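Local coordinates for bromodomain factor 2 protein (Trypanosoma cruzi, PDB 6NIM) that probably recognises acetylated lysine, as bromodomains do, and was crystallised in the presence of the bromodomain inhibitor bromosporine, at residues A14-F19 / A70-A75; D25-K28 / F32-P35. All coordinates share one frame; numbering follows the deposited sequence.

In the fold
From the N terminus the chain enters helix 13-26, whose first half joins helix 69-86 in contact 1 (14-19 with 70-75). That pairing closes a loop of 50 intervening residues, which includes helices 44-47 and 54-62. Contact 2 (25-28 with 32-35) is nested inside this loop: the chain leaves helix 13-26, turns back within three residues, and is tied to the start of the loop leading toward helix 44-47. Helix 13-26 is shared by both contacts. The two contacts do not touch, their centres lying about 15 Å apart. Contact 1 joins two helices of the bundle, and contact 2 shapes the exit from the first of them.

Contact 1 of 2, residues A14-F19 / A70-A75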
ATOM      1  N   ALA A  14      12.009   7.868  18.408  1.00 19.48           N
ATOM      2  CA  ALA A  14      11.152   8.233  19.567  1.00 19.13           C
ATOM      3  C   ALA A  14       9.736   8.487  19.043  1.00 18.54           C
ATOM      4  O   ALA A  14       8.774   7.940  19.618  1.00 19.10           O
ATOM      5  CB  ALA A  14      11.699   9.433  20.307  1.00 22.47           C
ATOM      6  N   ARG A  15       9.618   9.295  17.995  1.00 17.51           N
ATOM      7  CA  ARG A  15       8.285   9.743  17.495  1.00 19.79           C
ATOM      8  C   ARG A  15       7.580   8.566  16.817  1.00 20.12           C
ATOM      9  O   ARG A  15       6.365   8.417  17.000  1.00 17.48           O
ATOM     10  CB  ARG A  15       8.442  10.922  16.547  1.00 21.62           C
ATOM     11  CG  ARG A  15       8.932  12.190  17.221  1.00 25.75           C
ATOM     12  CD  ARG A  15       9.209  13.169  16.110  1.00 29.90           C
ATOM     13  NE  ARG A  15       9.956  14.323  16.531  1.00 40.88           N
ATOM     14  CZ  ARG A  15       9.413  15.362  17.129  1.00 46.48           C
ATOM     15  NH1 ARG A  15       8.125  15.336  17.418  1.00 54.55           N
ATOM     16  NH2 ARG A  15      10.144  16.420  17.439  1.00 46.33           N
ATOM     17  N   CYS A  16       8.310   7.719  16.099  1.00 17.80           N
ATOM     18  CA  CYS A  16       7.692   6.511  15.499  1.00 17.40           C
ATOM     19  C   CYS A  16       7.194   5.569  16.597  1.00 17.52           C
ATOM     20  O   CYS A  16       6.150   4.942  16.412  1.00 16.35           O
ATOM     21  CB  CYS A  16       8.650   5.804  14.557  1.00 17.60           C
ATOM     22  SG  CYS A  16       8.901   6.718  13.023  1.00 19.14           S
ATOM     23  N   LEU A  17       7.974   5.339  17.659  1.00 16.41           N
ATOM     24  CA  LEU A  17       7.537   4.464  18.761  1.00 17.43           C
ATOM     25  C   LEU A  17       6.321   5.085  19.452  1.00 17.12           C
ATOM     26  O   LEU A  17       5.408   4.320  19.810  1.00 17.66           O
ATOM     27  CB  LEU A  17       8.695   4.220  19.741  1.00 17.43           C
ATOM     28  CG  LEU A  17       9.759   3.297  19.161  1.00 18.38           C
ATOM     29  CD1 LEU A  17      11.045   3.350  19.986  1.00 17.85           C
ATOM     30  CD2 LEU A  17       9.229   1.864  19.061  1.00 18.47           C
ATOM     31  N   ALA A  18       6.306   6.415  19.620  1.00 17.17           N
ATOM     32  CA  ALA A  18       5.174   7.108  20.283  1.00 16.72           C
ATOM     33  C   ALA A  18       3.925   6.855  19.439  1.00 16.16           C
ATOM     34  O   ALA A  18       2.833   6.578  19.989  1.00 16.34           O
ATOM     35  CB  ALA A  18       5.459   8.583  20.420  1.00 16.78           C
ATOM     36  N   PHE A  19       4.094   6.947  18.120  1.00 16.95           N
ATOM     37  CA  PHE A  19       3.006   6.728  17.131  1.00 16.92           C
ATOM     38  C   PHE A  19       2.442   5.313  17.273  1.00 17.52           C
ATOM     39  O   PHE A  19       1.226   5.147  17.436  1.00 17.35           O
ATOM     40  CB  PHE A  19       3.583   7.016  15.743  1.00 18.17           C
ATOM     41  CG  PHE A  19       2.783   6.575  14.548  1.00 17.54           C
ATOM     42  CD1 PHE A  19       1.446   6.927  14.401  1.00 17.36           C
ATOM     43  CD2 PHE A  19       3.404   5.899  13.511  1.00 17.23           C
ATOM     44  CE1 PHE A  19       0.749   6.571  13.255  1.00 18.00           C
ATOM     45  CE2 PHE A  19       2.691   5.531  12.376  1.00 19.08           C
ATOM     46  CZ  PHE A  19       1.374   5.911  12.232  1.00 17.32           C
ATOM     47  N   ALA A  70       8.438   7.573   6.912  1.00 22.16           N
ATOM     48  CA  ALA A  70       7.478   7.214   5.837  1.00 24.66           C
ATOM     49  C   ALA A  70       7.255   5.701   5.815  1.00 22.41           C
ATOM     50  O   ALA A  70       6.075   5.289   5.697  1.00 22.61           O
ATOM     51  CB  ALA A  70       7.977   7.716   4.496  1.00 26.24           C
ATOM     52  N   ASP A  71       8.335   4.922   5.910  1.00 23.35           N
ATOM     53  CA  ASP A  71       8.321   3.438   5.903  1.00 24.87           C
ATOM     54  C   ASP A  71       7.502   2.920   7.089  1.00 21.90           C
ATOM     55  O   ASP A  71       6.790   1.899   6.923  1.00 20.11           O
ATOM     56  CB  ASP A  71       9.723   2.850   5.975  1.00 26.46           C
ATOM     57  CG  ASP A  71      10.563   3.123   4.734  1.00 32.39           C
ATOM     58  OD1 ASP A  71       9.969   3.314   3.657  1.00 32.11           O
ATOM     59  OD2 ASP A  71      11.806   3.135   4.871  1.00 36.97           O
ATOM     60  N   VAL A  72       7.601   3.582   8.243  1.00 19.74           N
ATOM     61  CA  VAL A  72       6.826   3.159   9.445  1.00 18.65           C
ATOM     62  C   VAL A  72       5.337   3.425   9.191  1.00 17.89           C
ATOM     63  O   VAL A  72       4.501   2.545   9.459  1.00 18.54           O
ATOM     64  CB  VAL A  72       7.342   3.865  10.710  1.00 17.51           C
ATOM     65  CG1 VAL A  72       6.454   3.569  11.893  1.00 19.58           C
ATOM     66  CG2 VAL A  72       8.778   3.438  10.982  1.00 20.09           C
ATOM     67  N   GLN A  73       5.018   4.591   8.635  1.00 18.58           N
ATOM     68  CA  GLN A  73       3.608   4.936   8.316  1.00 18.75           C
ATOM     69  C   GLN A  73       3.041   3.944   7.299  1.00 17.86           C
ATOM     70  O   GLN A  73       1.906   3.522   7.477  1.00 18.41           O
ATOM     71  CB  GLN A  73       3.494   6.369   7.816  1.00 19.34           C
ATOM     72  CG  GLN A  73       3.811   7.349   8.916  1.00 21.03           C
ATOM     73  CD  GLN A  73       3.829   8.761   8.422  1.00 25.20           C
ATOM     74  OE1 GLN A  73       2.995   9.153   7.603  1.00 26.58           O
ATOM     75  NE2 GLN A  73       4.742   9.533   8.990  1.00 22.55           N
ATOM     76  N   ASN A  74       3.830   3.557   6.302  1.00 20.38           N
ATOM     77  CA  ASN A  74       3.419   2.601   5.242  1.00 21.33           C
ATOM     78  C   ASN A  74       3.199   1.215   5.865  1.00 19.54           C
ATOM     79  O   ASN A  74       2.288   0.519   5.420  1.00 18.66           O
ATOM     80  CB  ASN A  74       4.426   2.658   4.087  1.00 24.00           C
ATOM     81  CG  ASN A  74       4.313   3.973   3.332  1.00 31.05           C
ATOM     82  OD1 ASN A  74       3.319   4.706   3.452  1.00 36.42           O
ATOM     83  ND2 ASN A  74       5.321   4.302   2.548  1.00 30.83           N
ATOM     84  N   ALA A  75       3.989   0.815   6.865  1.00 18.91           N
ATOM     85  CA  ALA A  75       3.841  -0.474   7.580  1.00 18.33           C
ATOM     86  C   ALA A  75       2.524  -0.462   8.354  1.00 18.01           C
ATOM     87  O   ALA A  75       1.761  -1.431   8.292  1.00 18.24           O
ATOM     88  CB  ALA A  75       5.016  -0.729   8.494  1.00 19.31           C
TER
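Val72 lies against Cys16 with both of its methyl groups. Cys16 SG comes to 3.9 Å from Val72 CG2 and 4.0 Å from Val72 CB, while Val72 CG1 spans from Cys16 to Phe19: it lies 4.1 Å from Cys16 CB and 4.2 Å from Phe19 CD2. The methyl meets the Phe19 ring at its edge, close to the ring plane, and the two side chains run past each other in opposite directions. Phe19 reaches this place because its CG stands anti to the backbone N (chi1 167°), which carries the ring across toward helix 69-86. There the ring also touches Gln73, whose CG approaches CE2 of Phe19 to 4.1 Å. Only the aliphatic part of Gln73 is used here; its amide plane is turned 75° from the ring, and NE2 is bound by the carbonyl oxygen of Ser114 in the C-terminal segment. The two helices are the first and third long helices of the bromodomain four-helix bundle, conventionally αZ and αB. Their segments run nearly parallel, 14° between N-to-C directions, with axes 10.7 Å apart at closest approach. Cys16 and Val72 form the level of nearest backbone approach. The contact between the segments is apolar and modest, burying 178 Å² in total, and all four touching residues are buried because other parts of the bundle close in around them. Ile61 of helix 54-62 packs on both Cys16 and Val72. From helix 92-110, Val107 and Ala108 pack on Phe19, Leu105 meets Gln73, and Leu113 beyond that helix adds to the cover of the Phe19 ring.

Contact 2 of 2, residues D25-K28 / F32-P35; sequences DKDK and FHHP. With SO4 (sulfate ion), chain D.
Asp27 OD2 accepts the backbone N-H of Phe32 at 2.7 Å, with a moderately bent N-H...O angle of 149°. The donor arrives on the syn side of the carboxylate, 22° out of its plane. The other oxygen, OD1, takes Met31 N and Gln96 NE2, so three donors hold the buried carboxylate and fix its rotation. With CG anti to the backbone N (chi1 -180°), Asp27 extends from the centre of an inverse gamma turn, just after helix 13-26, toward the returning chain. OD2 also lies 3.2 Å from Phe32 CB and 3.2 Å from His33 CD2, wedged between the two side chains. The Phe32 ring turns into the bundle, against Phe100, Met79 and Ala83. Its place at the start of the loop between the first two long bundle helices, within the sequence FHHP, suggests the phenylalanine of the WPF shelf of other bromodomains. His33 stacks on Trp24, and its NE2 bonds to the carbonyl oxygen of that residue. The other ring nitrogen, His33 ND1, donates to sulfate O2 at 2.7 Å and weakly to O3. His34 NE2 adds a weak bond to the same O2, 3.2 Å away. The sulfur lies in plane at the edge of both imidazoles, which pinch one anion, probably from the crystallisation liquor. Since a carbonyl oxygen and a sulfate oxygen both act as acceptors to His33, this ring probably carries a proton on each nitrogen and a positive charge, which the sulfate and the nearby Asp27 carboxylate would favour.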
ATOM      1  N   ASP A  25      -2.907   1.726  22.114  1.00 19.00           N
ATOM      2  CA  ASP A  25      -3.868   2.108  23.181  1.00 20.19           C
ATOM      3  C   ASP A  25      -5.242   2.366  22.566  1.00 21.86           C
ATOM      4  O   ASP A  25      -6.254   2.127  23.245  1.00 20.82           O
ATOM      5  CB  ASP A  25      -3.367   3.314  23.956  1.00 21.37           C
ATOM      6  CG  ASP A  25      -2.261   2.987  24.954  1.00 23.07           C
ATOM      7  OD1 ASP A  25      -2.029   1.807  25.190  1.00 25.87           O
ATOM      8  OD2 ASP A  25      -1.627   3.920  25.448  1.00 26.28           O
ATOM      9  N   LYS A  26      -5.283   2.776  21.304  1.00 21.28           N
ATOM     10  CA  LYS A  26      -6.562   3.050  20.609  1.00 21.38           C
ATOM     11  C   LYS A  26      -7.133   1.771  20.009  1.00 22.24           C
ATOM     12  O   LYS A  26      -8.300   1.834  19.513  1.00 21.52           O
ATOM     13  CB  LYS A  26      -6.354   4.141  19.552  1.00 23.46           C
ATOM     14  CG  LYS A  26      -6.200   5.533  20.147  1.00 26.11           C
ATOM     15  CD  LYS A  26      -5.842   6.581  19.107  1.00 29.39           C
ATOM     16  CE  LYS A  26      -5.034   7.737  19.668  1.00 32.64           C
ATOM     17  NZ  LYS A  26      -5.889   8.788  20.273  1.00 29.58           N
ATOM     18  N   ASP A  27      -6.355   0.680  19.982  1.00 20.22           N
ATOM     19  CA  ASP A  27      -6.777  -0.640  19.447  1.00 20.63           C
ATOM     20  C   ASP A  27      -7.641  -1.367  20.501  1.00 22.63           C
ATOM     21  O   ASP A  27      -7.150  -2.262  21.154  1.00 23.44           O
ATOM     22  CB  ASP A  27      -5.559  -1.464  19.021  1.00 18.94           C
ATOM     23  CG  ASP A  27      -5.872  -2.837  18.448  1.00 19.34           C
ATOM     24  OD1 ASP A  27      -7.085  -3.162  18.253  1.00 20.34           O
ATOM     25  OD2 ASP A  27      -4.919  -3.599  18.232  1.00 17.40           O
ATOM     26  N   LYS A  28      -8.925  -1.046  20.596  1.00 23.81           N
ATOM     27  CA  LYS A  28      -9.807  -1.552  21.694  1.00 28.06           C
ATOM     28  C   LYS A  28     -10.001  -3.060  21.551  1.00 27.06           C
ATOM     29  O   LYS A  28      -9.946  -3.759  22.585  1.00 27.05           O
ATOM     30  CB  LYS A  28     -11.156  -0.829  21.679  1.00 31.18           C
ATOM     31  CG  LYS A  28     -11.054   0.685  21.727  1.00 36.51           C
ATOM     32  CD  LYS A  28     -10.558   1.257  23.039  1.00 40.38           C
ATOM     33  CE  LYS A  28      -9.066   1.096  23.252  1.00 40.78           C
ATOM     34  NZ  LYS A  28      -8.538   2.145  24.149  1.00 45.68           N
ATOM     35  N   PHE A  32      -4.632  -5.587  16.433  1.00 18.67           N
ATOM     36  CA  PHE A  32      -3.365  -5.168  15.788  1.00 19.33           C
ATOM     37  C   PHE A  32      -2.162  -5.394  16.726  1.00 20.80           C
ATOM     38  O   PHE A  32      -1.043  -5.022  16.351  1.00 18.78           O
ATOM     39  CB  PHE A  32      -3.430  -3.683  15.420  1.00 18.32           C
ATOM     40  CG  PHE A  32      -4.490  -3.277  14.426  1.00 18.76           C
ATOM     41  CD1 PHE A  32      -4.593  -3.890  13.183  1.00 18.95           C
ATOM     42  CD2 PHE A  32      -5.385  -2.263  14.744  1.00 18.61           C
ATOM     43  CE1 PHE A  32      -5.556  -3.488  12.273  1.00 19.01           C
ATOM     44  CE2 PHE A  32      -6.337  -1.853  13.824  1.00 19.01           C
ATOM     45  CZ  PHE A  32      -6.424  -2.466  12.599  1.00 18.54           C
ATOM     46  N   HIS A  33      -2.360  -5.955  17.916  1.00 20.71           N
ATOM     47  CA  HIS A  33      -1.267  -6.019  18.917  1.00 21.37           C
ATOM     48  C   HIS A  33      -0.211  -7.042  18.487  1.00 22.09           C
ATOM     49  O   HIS A  33       0.963  -6.815  18.792  1.00 24.99           O
ATOM     50  CB  HIS A  33      -1.787  -6.259  20.342  1.00 22.12           C
ATOM     51  CG  HIS A  33      -2.393  -5.066  20.987  1.00 22.07           C
ATOM     52  ND1 HIS A  33      -2.827  -5.082  22.303  1.00 21.98           N
ATOM     53  CD2 HIS A  33      -2.677  -3.836  20.507  1.00 22.04           C
ATOM     54  CE1 HIS A  33      -3.357  -3.918  22.605  1.00 21.86           C
ATOM     55  NE2 HIS A  33      -3.262  -3.127  21.522  1.00 21.85           N
ATOM     56  N   HIS A  34      -0.608  -8.167  17.888  1.00 22.52           N
ATOM     57  CA  HIS A  34       0.273  -9.350  17.702  1.00 24.90           C
ATOM     58  C   HIS A  34       0.078  -9.954  16.321  1.00 23.70           C
ATOM     59  O   HIS A  34      -0.984  -9.793  15.722  1.00 20.84           O
ATOM     60  CB  HIS A  34       0.018 -10.368  18.824  1.00 25.39           C
ATOM     61  CG  HIS A  34       0.347  -9.811  20.168  1.00 27.26           C
ATOM     62  ND1 HIS A  34       1.659  -9.597  20.589  1.00 29.50           N
ATOM     63  CD2 HIS A  34      -0.448  -9.425  21.183  1.00 28.34           C
ATOM     64  CE1 HIS A  34       1.638  -9.063  21.794  1.00 27.55           C
ATOM     65  NE2 HIS A  34       0.365  -8.970  22.187  1.00 29.20           N
ATOM     66  N   PRO A  35       1.098 -10.653  15.776  1.00 24.65           N
ATOM     67  CA  PRO A  35       0.950 -11.415  14.538  1.00 24.22           C
ATOM     68  C   PRO A  35      -0.225 -12.396  14.605  1.00 24.55           C
ATOM     69  O   PRO A  35      -0.502 -12.954  15.654  1.00 24.43           O
ATOM     70  CB  PRO A  35       2.267 -12.210  14.403  1.00 25.74           C
ATOM     71  CG  PRO A  35       3.249 -11.457  15.259  1.00 25.91           C
ATOM     72  CD  PRO A  35       2.453 -10.797  16.352  1.00 24.92           C
TER
HETATM   73  S   SO4 D 202      -2.280  -7.501  24.792  1.00 56.31           S
HETATM   74  O1  SO4 D 202      -0.960  -7.802  25.266  1.00 57.02           O
HETATM   75  O2  SO4 D 202      -2.290  -7.545  23.353  1.00 49.11           O
HETATM   76  O3  SO4 D 202      -2.668  -6.173  25.244  1.00 57.11           O
HETATM   77  O4  SO4 D 202      -3.214  -8.473  25.293  1.00 52.42           O